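PDB 2WY4: single domain haemoglobin from Campylobacter jejuni, which binds a single b-type haem and, in this crystal, cyanide at the iron, and probably handles oxygen and nitric oxide as a globin. Local coordinates for residues N25-I30 against P95-C100; N72-V77 against I131-K136. All coordinates share one frame; numbering follows the deposited sequence.

Contact 1 of 2, residues N25-I30 against P95-C100. With CYN (cyanide ion), chain C; HEM (protoporphyrin IX containing Fe), chain B.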
loop_
_atom_site.group_PDB
_atom_site.type_symbol
_atom_site.label_atom_id
_atom_site.label_comp_id
_atom_site.label_asym_id
_atom_site.label_seq_id
_atom_site.Cartn_x
_atom_site.Cartn_y
_atom_site.Cartn_z
ATOM N N ASN A 25 6.132 -8.956 1.274
ATOM C CA ASN A 25 6.150 -10.176 2.065
ATOM C C ASN A 25 6.254 -9.813 3.544
ATOM O O ASN A 25 5.549 -10.370 4.361
ATOM C CB ASN A 25 7.320 -11.069 1.685
ATOM C CG ASN A 25 7.058 -11.891 0.494
ATOM O OD1 ASN A 25 5.915 -12.127 0.117
ATOM N ND2 ASN A 25 8.138 -12.355 -0.104
ATOM N N GLU A 26 7.129 -8.867 3.877
ATOM C CA GLU A 26 7.298 -8.413 5.264
ATOM C C GLU A 26 6.031 -7.722 5.782
ATOM O O GLU A 26 5.591 -7.995 6.887
ATOM C CB GLU A 26 8.549 -7.535 5.386
ATOM C CG GLU A 26 8.805 -6.991 6.793
ATOM C CD GLU A 26 9.369 -8.008 7.745
ATOM O OE1 GLU A 26 9.709 -9.115 7.321
ATOM O OE2 GLU A 26 9.512 -7.664 8.944
ATOM N N PHE A 27 5.412 -6.896 4.953
ATOM C CA PHE A 27 4.150 -6.262 5.306
ATOM C C PHE A 27 3.090 -7.306 5.671
ATOM O O PHE A 27 2.448 -7.172 6.723
ATOM C CB PHE A 27 3.651 -5.407 4.142
ATOM C CG PHE A 27 2.210 -5.004 4.221
ATOM C CD1 PHE A 27 1.809 -3.916 4.970
ATOM C CD2 PHE A 27 1.256 -5.702 3.514
ATOM C CE1 PHE A 27 0.530 -3.567 4.989
ATOM C CE2 PHE A 27 -0.033 -5.341 3.523
ATOM C CZ PHE A 27 -0.414 -4.281 4.319
ATOM N N TYR A 28 2.880 -8.342 4.843
ATOM C CA TYR A 28 1.861 -9.319 5.178
ATOM C C TYR A 28 2.213 -10.139 6.410
ATOM O O TYR A 28 1.333 -10.510 7.155
ATOM C CB TYR A 28 1.555 -10.259 3.989
ATOM C CG TYR A 28 0.771 -9.541 2.893
ATOM C CD1 TYR A 28 -0.495 -9.072 3.141
ATOM C CD2 TYR A 28 1.305 -9.324 1.636
ATOM C CE1 TYR A 28 -1.210 -8.401 2.210
ATOM C CE2 TYR A 28 0.571 -8.657 0.681
ATOM C CZ TYR A 28 -0.676 -8.168 0.974
ATOM O OH TYR A 28 -1.383 -7.479 0.007
ATOM N N LYS A 29 3.491 -10.437 6.609
ATOM C CA LYS A 29 3.924 -11.107 7.844
ATOM C C LYS A 29 3.514 -10.282 9.075
ATOM O O LYS A 29 2.900 -10.791 10.027
ATOM C CB LYS A 29 5.435 -11.320 7.838
ATOM C CG LYS A 29 5.995 -12.021 9.074
ATOM C CD LYS A 29 7.521 -12.130 9.022
ATOM C CE LYS A 29 8.111 -12.561 10.367
ATOM N NZ LYS A 29 9.506 -13.120 10.274
ATOM N N ILE A 30 3.848 -9.006 9.050
ATOM C CA ILE A 30 3.524 -8.108 10.170
ATOM C C ILE A 30 2.014 -8.004 10.352
ATOM O O ILE A 30 1.504 -8.160 11.447
ATOM C CB ILE A 30 4.140 -6.722 9.950
ATOM C CG1 ILE A 30 5.659 -6.767 10.092
ATOM C CG2 ILE A 30 3.543 -5.725 10.935
ATOM C CD1 ILE A 30 6.367 -5.611 9.468
ATOM N N PRO A 95 -5.550 2.767 8.484
ATOM C CA PRO A 95 -4.480 2.994 9.457
ATOM C C PRO A 95 -3.717 1.695 9.872
ATOM O O PRO A 95 -2.543 1.753 10.296
ATOM C CB PRO A 95 -5.224 3.620 10.648
ATOM C CG PRO A 95 -6.429 4.205 10.069
ATOM C CD PRO A 95 -6.844 3.238 9.004
ATOM N N ILE A 96 -4.378 0.543 9.795
ATOM C CA ILE A 96 -3.718 -0.720 10.099
ATOM C C ILE A 96 -2.678 -1.006 9.031
ATOM O O ILE A 96 -1.533 -1.310 9.298
ATOM C CB ILE A 96 -4.750 -1.863 10.186
ATOM C CG1 ILE A 96 -5.640 -1.655 11.408
ATOM C CG2 ILE A 96 -4.057 -3.167 10.264
ATOM C CD1 ILE A 96 -6.825 -2.618 11.475
ATOM N N VAL A 97 -3.108 -0.930 7.779
ATOM C CA VAL A 97 -2.195 -1.115 6.660
ATOM C C VAL A 97 -1.032 -0.133 6.726
ATOM O O VAL A 97 0.117 -0.508 6.502
ATOM C CB VAL A 97 -2.960 -1.070 5.289
ATOM C CG1 VAL A 97 -2.008 -0.888 4.126
ATOM C CG2 VAL A 97 -3.784 -2.340 5.148
ATOM N N GLY A 98 -1.314 1.132 7.045
ATOM C CA GLY A 98 -0.235 2.101 7.103
ATOM C C GLY A 98 0.787 1.759 8.188
ATOM O O GLY A 98 1.982 1.893 7.983
ATOM N N ALA A 99 0.305 1.366 9.359
ATOM C CA ALA A 99 1.217 1.030 10.433
ATOM C C ALA A 99 2.099 -0.163 10.040
ATOM O O ALA A 99 3.312 -0.143 10.251
ATOM C CB ALA A 99 0.449 0.748 11.712
ATOM N N CYS A 100 1.497 -1.168 9.404
ATOM C CA CYS A 100 2.249 -2.355 9.051
ATOM C C CYS A 100 3.200 -2.072 7.880
ATOM O O CYS A 100 4.317 -2.561 7.859
ATOM C CB CYS A 100 1.306 -3.484 8.672
ATOM S SG CYS A 100 0.279 -4.040 10.043
HETATM C C CYN C . -4.056 -5.104 0.043
HETATM N N CYN C . -3.140 -5.710 0.370
HETATM C CHA HEM B . -6.301 -6.696 -2.728
HETATM C CHB HEM B . -3.679 -2.677 -3.050
HETATM C CHC HEM B . -5.234 -1.358 1.316
HETATM C CHD HEM B . -7.331 -5.700 1.878
HETATM C C1A HEM B . -5.538 -5.710 -3.230
HETATM C C2A HEM B . -4.940 -5.662 -4.530
HETATM C C3A HEM B . -4.187 -4.551 -4.634
HETATM C C4A HEM B . -4.305 -3.876 -3.356
HETATM C CMA HEM B . -3.388 -4.091 -5.862
HETATM C CAA HEM B . -5.159 -6.730 -5.630
HETATM C CBA HEM B . -6.619 -6.780 -6.086
HETATM C CGA HEM B . -6.998 -5.976 -7.288
HETATM O O1A HEM B . -6.099 -5.532 -8.050
HETATM O O2A HEM B . -8.251 -5.832 -7.516
HETATM C C1B HEM B . -3.850 -1.988 -1.879
HETATM C C2B HEM B . -3.276 -0.725 -1.581
HETATM C C3B HEM B . -3.713 -0.356 -0.366
HETATM C C4B HEM B . -4.571 -1.375 0.129
HETATM C CMB HEM B . -2.276 0.007 -2.466
HETATM C CAB HEM B . -3.372 0.889 0.464
HETATM C CBB HEM B . -3.331 2.096 -0.071
HETATM C C1C HEM B . -5.985 -2.374 1.858
HETATM C C2C HEM B . -6.671 -2.411 3.101
HETATM C C3C HEM B . -7.210 -3.605 3.230
HETATM C C4C HEM B . -6.869 -4.413 2.087
HETATM C CMC HEM B . -6.801 -1.216 4.059
HETATM C CAC HEM B . -8.038 -4.084 4.411
HETATM C CBC HEM B . -7.616 -5.140 5.118
HETATM C C1D HEM B . -7.235 -6.342 0.660
HETATM C C2D HEM B . -7.748 -7.642 0.449
HETATM C C3D HEM B . -7.459 -7.989 -0.968
HETATM C C4D HEM B . -6.798 -6.835 -1.481
HETATM C CMD HEM B . -8.470 -8.499 1.465
HETATM C CAD HEM B . -7.763 -9.278 -1.711
HETATM C CBD HEM B . -6.462 -10.062 -1.861
HETATM C CGD HEM B . -6.653 -11.487 -2.289
HETATM O O1D HEM B . -6.013 -12.351 -1.679
HETATM O O2D HEM B . -7.427 -11.707 -3.259
HETATM N NA HEM B . -5.135 -4.609 -2.505
HETATM N NB HEM B . -4.650 -2.362 -0.830
HETATM N NC HEM B . -6.122 -3.613 1.249
HETATM N ND HEM B . -6.657 -5.873 -0.497
HETATM FE FE HEM B . -5.654 -4.111 -0.659
#
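Phe27 swings its ring away from its own backbone N (chi1 164°) and into the side of helix 94-109, where Cys100 and Val97 receive it. Val97 sends CG1 the same way round its own CA-CB bond (chi1 165°), which brings that methyl to 3.8 Å from Phe27 CZ and turns the other branch to the haem. The ring meets the helix edge-on: CE1 of Phe27 lies 3.4 Å from Val97 O, near the ring plane, while CD1 of Phe27 rests 3.8 Å from Cys100 CB. One turn along helix 4-34, the CG2 branch of Ile30 touches Cys100 SG at 3.8 Å. The two short helical segments are 9.7 Å apart at closest approach and cross at 121°.

Beyond this apolar seam lies the haem. Val97 CG2 presses on the porphyrin methyl CMC at 3.4 Å, and Tyr28, whose ring has CD2 of Phe27 over its centre, points its hydroxyl at the ligand, the cyanide N lying near the plane of the tyrosine ring at its edge. Tyr28 OH donates a short 2.5 Å hydrogen bond to the cyanide N, with Gln52 also bonded to that oxygen; Phe42 completes the cyanide pocket. Phe27 thus bridges helix 94-109 and the ligand-binding tyrosine, and the bond from Tyr28 would be expected to draw negative charge toward the outer end of the iron-bound cyanide and so stabilise it.

Contact 2 of 2, residues N72-V77 against I131-K136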
loop_
_atom_site.group_PDB
_atom_site.type_symbol
_atom_site.label_atom_id
_atom_site.label_comp_id
_atom_site.label_asym_id
_atom_site.label_seq_id
_atom_site.Cartn_x
_atom_site.Cartn_y
_atom_site.Cartn_z
ATOM N N ASN A 72 -3.718 10.437 -11.812
ATOM C CA ASN A 72 -3.138 9.670 -12.924
ATOM C C ASN A 72 -3.036 8.213 -12.642
ATOM O O ASN A 72 -2.455 7.481 -13.441
ATOM C CB ASN A 72 -1.780 10.198 -13.339
ATOM C CG ASN A 72 -1.887 11.500 -14.083
ATOM O OD1 ASN A 72 -2.962 11.821 -14.608
ATOM N ND2 ASN A 72 -0.788 12.279 -14.113
ATOM N N MET A 73 -3.593 7.759 -11.514
ATOM C CA MET A 73 -3.753 6.328 -11.301
ATOM C C MET A 73 -5.207 5.973 -11.054
ATOM O O MET A 73 -5.501 4.864 -10.625
ATOM C CB MET A 73 -2.863 5.761 -10.209
ATOM C CG MET A 73 -3.201 6.218 -8.828
ATOM S SD MET A 73 -2.073 5.456 -7.634
ATOM C CE MET A 73 -2.755 5.937 -6.078
ATOM N N ARG A 74 -6.121 6.879 -11.405
ATOM C CA ARG A 74 -7.534 6.633 -11.159
ATOM C C ARG A 74 -8.054 5.340 -11.823
ATOM O O ARG A 74 -8.786 4.542 -11.207
ATOM C CB ARG A 74 -8.382 7.832 -11.570
ATOM C CG ARG A 74 -9.879 7.637 -11.298
ATOM C CD ARG A 74 -10.694 8.885 -11.506
ATOM N NE ARG A 74 -10.517 9.762 -10.365
ATOM C CZ ARG A 74 -11.183 9.647 -9.223
ATOM N NH1 ARG A 74 -12.086 8.687 -9.064
ATOM N NH2 ARG A 74 -10.919 10.491 -8.244
ATOM N N SER A 75 -7.757 5.160 -13.110
ATOM C CA SER A 75 -8.281 3.959 -13.780
ATOM C C SER A 75 -7.738 2.671 -13.140
ATOM O O SER A 75 -8.391 1.640 -13.192
ATOM C CB SER A 75 -8.025 3.942 -15.289
ATOM O OG SER A 75 -6.644 3.867 -15.560
ATOM N N PHE A 76 -6.589 2.750 -12.470
ATOM C CA PHE A 76 -6.022 1.595 -11.788
ATOM C C PHE A 76 -6.763 1.373 -10.461
ATOM O O PHE A 76 -7.251 0.299 -10.149
ATOM C CB PHE A 76 -4.518 1.787 -11.510
ATOM C CG PHE A 76 -3.918 0.692 -10.675
ATOM C CD1 PHE A 76 -3.707 -0.542 -11.206
ATOM C CD2 PHE A 76 -3.604 0.905 -9.339
ATOM C CE1 PHE A 76 -3.204 -1.552 -10.453
ATOM C CE2 PHE A 76 -3.068 -0.116 -8.594
ATOM C CZ PHE A 76 -2.883 -1.345 -9.141
ATOM N N VAL A 77 -6.845 2.429 -9.678
ATOM C CA VAL A 77 -7.423 2.315 -8.354
ATOM C C VAL A 77 -8.894 1.942 -8.397
ATOM O O VAL A 77 -9.369 1.175 -7.559
ATOM C CB VAL A 77 -7.197 3.599 -7.548
ATOM C CG1 VAL A 77 -7.981 3.589 -6.229
ATOM C CG2 VAL A 77 -5.729 3.770 -7.268
ATOM N N ILE A 131 -9.630 5.454 -0.193
ATOM C CA ILE A 131 -10.807 5.583 0.679
ATOM C C ILE A 131 -11.934 6.345 -0.003
ATOM O O ILE A 131 -13.102 5.943 0.066
ATOM C CB ILE A 131 -10.416 6.291 2.001
ATOM C CG1 ILE A 131 -9.553 5.374 2.883
ATOM C CG2 ILE A 131 -11.651 6.699 2.803
ATOM C CD1 ILE A 131 -8.804 6.113 4.005
ATOM N N ASP A 132 -11.591 7.447 -0.649
ATOM C CA ASP A 132 -12.628 8.293 -1.256
ATOM C C ASP A 132 -13.340 7.595 -2.405
ATOM O O ASP A 132 -14.570 7.702 -2.562
ATOM C CB ASP A 132 -12.079 9.652 -1.722
ATOM C CG ASP A 132 -11.700 10.591 -0.558
ATOM O OD1 ASP A 132 -12.049 10.322 0.618
ATOM O OD2 ASP A 132 -11.002 11.607 -0.735
ATOM N N ILE A 133 -12.587 6.858 -3.214
ATOM C CA ILE A 133 -13.176 6.108 -4.318
ATOM C C ILE A 133 -14.074 4.982 -3.775
ATOM O O ILE A 133 -15.200 4.781 -4.257
ATOM C CB ILE A 133 -12.060 5.546 -5.257
ATOM C CG1 ILE A 133 -11.505 6.669 -6.121
ATOM C CG2 ILE A 133 -12.542 4.415 -6.141
ATOM C CD1 ILE A 133 -10.316 6.311 -6.949
ATOM N N GLU A 134 -13.577 4.279 -2.756
ATOM C CA GLU A 134 -14.313 3.208 -2.134
ATOM C C GLU A 134 -15.570 3.711 -1.408
ATOM O O GLU A 134 -16.617 3.071 -1.449
ATOM C CB GLU A 134 -13.369 2.390 -1.240
ATOM C CG GLU A 134 -12.415 1.570 -2.120
ATOM C CD GLU A 134 -11.164 1.060 -1.428
ATOM O OE1 GLU A 134 -11.141 0.992 -0.174
ATOM O OE2 GLU A 134 -10.203 0.684 -2.144
ATOM N N LYS A 135 -15.468 4.865 -0.766
ATOM C CA LYS A 135 -16.626 5.448 -0.088
ATOM C C LYS A 135 -17.748 5.641 -1.082
ATOM O O LYS A 135 -18.908 5.331 -0.782
ATOM C CB LYS A 135 -16.252 6.774 0.577
ATOM C CG LYS A 135 -15.772 6.646 1.995
ATOM C CD LYS A 135 -15.425 8.015 2.583
ATOM C CE LYS A 135 -16.644 8.908 2.700
ATOM N NZ LYS A 135 -16.342 10.174 3.455
ATOM N N LYS A 136 -17.418 6.160 -2.264
ATOM C CA LYS A 136 -18.413 6.328 -3.316
ATOM C C LYS A 136 -19.016 4.993 -3.687
ATOM O O LYS A 136 -20.223 4.893 -3.882
ATOM C CB LYS A 136 -17.824 6.987 -4.563
ATOM C CG LYS A 136 -17.656 8.479 -4.441
ATOM C CD LYS A 136 -17.436 9.120 -5.806
ATOM C CE LYS A 136 -16.756 10.482 -5.694
ATOM N NZ LYS A 136 -17.529 11.487 -4.906
#
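Ile133 reaches across from helix 113-139 with its CD1 methyl, which fits between Val77 and Arg74 at the start of helix 74-86. The close-packed half is Val77: CG1, set opposite its backbone N (chi1 171°), comes to 3.7 Å from Ile133 CD1, the two side chains meeting at a slant. Val77 is buried here, touched also by Phe129 and Tyr130, and Ile133 meets Asp78 and Ala81 as well.

Toward the solvent the contact thins out. The arginine chain runs extended from the backbone and then bends at chi3 (-78°), carrying the guanidinium over the isoleucine: Arg74 NH1 is 3.6 Å from Ile133 CG1, and Ile133 CD1 lies over one face of the group. The methyl packs against that flat face by van der Waals contact; the polar end of Arg74 looks back to Glu71, whose carboxylate forms a salt bridge with NE.

Next to Ile133, Glu134 turns to the proximal side of the haem, where its OE2 is hydrogen-bonded to ND1 of His84, the axial ligand of the iron. The packing of helix 74-86 on helix 113-139, with a proximal histidine carried by the first, is that of the F and H helices of the globin fold.

The centres of contacts 1 and 2 are about 21 Å apart, on opposite sides of the centre of the chain, and their nearest atoms are about 6 Å apart without touching. Their segments alternate along the sequence: 25-30 on helix 4-34, 72-77 on helix 74-86, 95-100 on helix 94-109, then 131-136 on helix 113-139. No helix is shared, but helix 94-109 follows helix 74-86 and precedes helix 113-139, which ties the two pairs together. Contact 1 borders the cyanide side of the haem, whereas contact 2 lies near the axial histidine, so the two helix pairings flank the haem, contact 1 touching it and contact 2 standing back from it.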